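Local coordinates for protein pid-3 (Caenorhabditis elegans, PDB 7OCZ) that probably takes part in piRNA biogenesis and piRNA-induced silencing, and in chromosome segregation, through an RRM-like domain that pairs with a second copy of itself, at residues L15-Y20 against A30-P35. Numbering follows the deposited sequence.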
ATOM      1  N   LEU A  15      -6.015  -8.715  10.767  1.00 20.26           N
ATOM      2  CA  LEU A  15      -4.752  -8.651  11.477  1.00 21.07           C
ATOM      3  C   LEU A  15      -4.741  -7.383  12.324  1.00 22.26           C
ATOM      4  O   LEU A  15      -5.206  -6.333  11.882  1.00 22.78           O
ATOM      5  CB  LEU A  15      -3.601  -8.638  10.462  1.00 23.04           C
ATOM      6  CG  LEU A  15      -2.160  -8.601  10.932  1.00 31.77           C
ATOM      7  CD1 LEU A  15      -1.905  -9.950  11.586  1.00 39.81           C
ATOM      8  CD2 LEU A  15      -1.215  -8.377   9.775  1.00 30.00           C
ATOM      9  N   LYS A  16      -4.229  -7.478  13.541  1.00 20.20           N
ATOM     10  CA  LYS A  16      -3.986  -6.313  14.382  1.00 19.97           C
ATOM     11  C   LYS A  16      -2.509  -5.964  14.308  1.00 21.70           C
ATOM     12  O   LYS A  16      -1.663  -6.839  14.501  1.00 22.58           O
ATOM     13  CB  LYS A  16      -4.363  -6.597  15.836  1.00 27.04           C
ATOM     14  CG  LYS A  16      -5.840  -6.715  16.105  1.00 29.48           C
ATOM     15  CD  LYS A  16      -6.083  -7.284  17.503  1.00 35.06           C
ATOM     16  CE  LYS A  16      -6.080  -6.210  18.559  1.00 34.84           C
ATOM     17  NZ  LYS A  16      -6.687  -6.737  19.819  1.00 36.35           N
ATOM     18  N   ILE A  17      -2.195  -4.696  14.056  1.00 20.31           N
ATOM     19  CA  ILE A  17      -0.804  -4.268  13.923  1.00 19.07           C
ATOM     20  C   ILE A  17      -0.610  -2.956  14.673  1.00 21.77           C
ATOM     21  O   ILE A  17      -1.438  -2.046  14.566  1.00 24.20           O
ATOM     22  CB  ILE A  17      -0.389  -4.143  12.440  1.00 20.01           C
ATOM     23  CG1 ILE A  17       1.081  -3.728  12.311  1.00 23.16           C
ATOM     24  CG2 ILE A  17      -1.326  -3.203  11.681  1.00 19.87           C
ATOM     25  CD1 ILE A  17       1.675  -3.964  10.924  1.00 28.81           C
ATOM     26  N   SER A  18       0.463  -2.868  15.457  1.00 21.66           N
ATOM     27  CA  SER A  18       0.761  -1.640  16.182  1.00 19.73           C
ATOM     28  C   SER A  18       2.269  -1.475  16.325  1.00 24.06           C
ATOM     29  O   SER A  18       3.042  -2.409  16.095  1.00 22.32           O
ATOM     30  CB  SER A  18       0.090  -1.621  17.560  1.00 28.27           C
ATOM     31  OG  SER A  18       0.639  -2.612  18.407  1.00 28.61           O
ATOM     32  N   GLY A  19       2.684  -0.256  16.681  1.00 21.62           N
ATOM     33  CA  GLY A  19       4.080   0.047  16.920  1.00 26.95           C
ATOM     34  C   GLY A  19       4.835   0.646  15.750  1.00 26.70           C
ATOM     35  O   GLY A  19       6.011   1.000  15.913  1.00 27.56           O
ATOM     36  N   TYR A  20       4.210   0.761  14.580  1.00 19.18           N
ATOM     37  CA  TYR A  20       4.851   1.414  13.451  1.00 31.11           C
ATOM     38  C   TYR A  20       4.937   2.927  13.693  1.00 30.30           C
ATOM     39  O   TYR A  20       4.237   3.468  14.554  1.00 24.35           O
ATOM     40  CB  TYR A  20       4.076   1.115  12.170  1.00 22.36           C
ATOM     41  CG  TYR A  20       2.601   1.387  12.285  1.00 22.10           C
ATOM     42  CD1 TYR A  20       2.094   2.671  12.109  1.00 22.80           C
ATOM     43  CD2 TYR A  20       1.716   0.364  12.591  1.00 22.92           C
ATOM     44  CE1 TYR A  20       0.750   2.924  12.225  1.00 21.22           C
ATOM     45  CE2 TYR A  20       0.372   0.607  12.704  1.00 25.11           C
ATOM     46  CZ  TYR A  20      -0.107   1.890  12.527  1.00 23.49           C
ATOM     47  OH  TYR A  20      -1.452   2.129  12.642  1.00 23.24           O
ATOM     48  N   ALA A  30      -0.179  -0.439   4.327  1.00 17.85           N
ATOM     49  CA  ALA A  30      -0.196  -1.517   3.342  1.00 19.30           C
ATOM     50  C   ALA A  30       1.198  -1.748   2.770  1.00 22.28           C
ATOM     51  O   ALA A  30       1.610  -2.894   2.558  1.00 19.08           O
ATOM     52  CB  ALA A  30      -1.194  -1.203   2.231  1.00 19.63           C
ATOM     53  N   GLN A  31       1.949  -0.667   2.536  1.00 15.52           N
ATOM     54  CA  GLN A  31       3.315  -0.813   2.032  1.00 18.28           C
ATOM     55  C   GLN A  31       4.198  -1.553   3.023  1.00 20.46           C
ATOM     56  O   GLN A  31       5.091  -2.311   2.623  1.00 19.23           O
ATOM     57  CB  GLN A  31       3.904   0.558   1.720  1.00 15.21           C
ATOM     58  CG  GLN A  31       3.298   1.201   0.492  1.00 19.78           C
ATOM     59  CD  GLN A  31       3.742   2.632   0.328  1.00 20.09           C
ATOM     60  OE1 GLN A  31       3.773   3.394   1.294  1.00 26.01           O
ATOM     61  NE2 GLN A  31       4.088   3.012  -0.899  1.00 18.43           N
ATOM     62  N   LEU A  32       3.959  -1.347   4.318  1.00 22.82           N
ATOM     63  CA  LEU A  32       4.724  -2.031   5.355  1.00 22.36           C
ATOM     64  C   LEU A  32       4.562  -3.543   5.259  1.00 27.89           C
ATOM     65  O   LEU A  32       5.494  -4.295   5.572  1.00 25.30           O
ATOM     66  CB  LEU A  32       4.255  -1.529   6.721  1.00 20.91           C
ATOM     67  CG  LEU A  32       4.895  -2.004   8.021  1.00 30.37           C
ATOM     68  CD1 LEU A  32       6.396  -2.211   7.865  1.00 40.79           C
ATOM     69  CD2 LEU A  32       4.581  -1.031   9.142  1.00 31.63           C
ATOM     70  N   LEU A  33       3.392  -3.998   4.814  1.00 20.66           N
ATOM     71  CA  LEU A  33       2.989  -5.395   4.808  1.00 20.05           C
ATOM     72  C   LEU A  33       3.179  -6.071   3.451  1.00 24.05           C
ATOM     73  O   LEU A  33       2.693  -7.189   3.260  1.00 22.89           O
ATOM     74  CB  LEU A  33       1.525  -5.495   5.236  1.00 24.90           C
ATOM     75  CG  LEU A  33       1.230  -5.056   6.671  1.00 22.79           C
ATOM     76  CD1 LEU A  33      -0.269  -4.998   6.922  1.00 26.39           C
ATOM     77  CD2 LEU A  33       1.885  -6.014   7.641  1.00 22.53           C
ATOM     78  N   THR A  34       3.834  -5.409   2.505  1.00 21.64           N
ATOM     79  CA  THR A  34       4.122  -6.026   1.217  1.00 21.20           C
ATOM     80  C   THR A  34       4.815  -7.369   1.444  1.00 24.83           C
ATOM     81  O   THR A  34       5.654  -7.474   2.345  1.00 25.04           O
ATOM     82  CB  THR A  34       5.018  -5.096   0.387  1.00 21.17           C
ATOM     83  OG1 THR A  34       4.453  -3.780   0.366  1.00 30.35           O
ATOM     84  CG2 THR A  34       5.176  -5.576  -1.032  1.00 23.78           C
ATOM     85  N   PRO A  35       4.493  -8.419   0.663  1.00 23.27           N
ATOM     86  CA  PRO A  35       3.577  -8.524  -0.481  1.00 28.46           C
ATOM     87  C   PRO A  35       2.205  -9.089  -0.156  1.00 28.09           C
ATOM     88  O   PRO A  35       1.560  -9.646  -1.053  1.00 30.19           O
ATOM     89  CB  PRO A  35       4.316  -9.489  -1.400  1.00 33.47           C
ATOM     90  CG  PRO A  35       4.954 -10.460  -0.422  1.00 30.40           C
ATOM     91  CD  PRO A  35       5.175  -9.707   0.889  1.00 34.74           C
TER
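The first torsions of Ile17 and Leu33 carry their side chains into the gap from opposite sides: CG1 of Ile17 lies anti to its backbone N (chi1 -179°), while CG of Leu33 lies anti to its carbonyl carbon (chi1 -65°). The two side chains run antiparallel alongside each other, and Ile17 CD1 rests 3.9 Å from Leu33 CD2. That same Leu33 methyl, CD2, is 4.4 Å from CD2 of Leu15, so one branch spans two inward-facing residues of strand 14-18. Leu32 reaches the other end of segment 15-20, where its CD2 comes within 3.7 Å of Tyr20 CB. The ring turns off from this meeting point, so that CB, the root of the side chain, makes the closest approach. CA atoms of Ile17 and Leu33 stand 9.9 Å apart, a gap bridged by side chains alone. Leu33 is the first residue to depart from helical geometry, so the contact falls where helix 26-32 ends above the central strand of an antiparallel sheet, as in the beta-alpha-beta-beta-alpha-beta core of RRM-like folds. Val51 and Phe66 also touch Leu33, and Val79 touches both Leu15 and Ile17. With methyl and methylene groups making every cross-segment approach, and four of the five touching residues buried, cohesion here rests on dispersion and the exclusion of water.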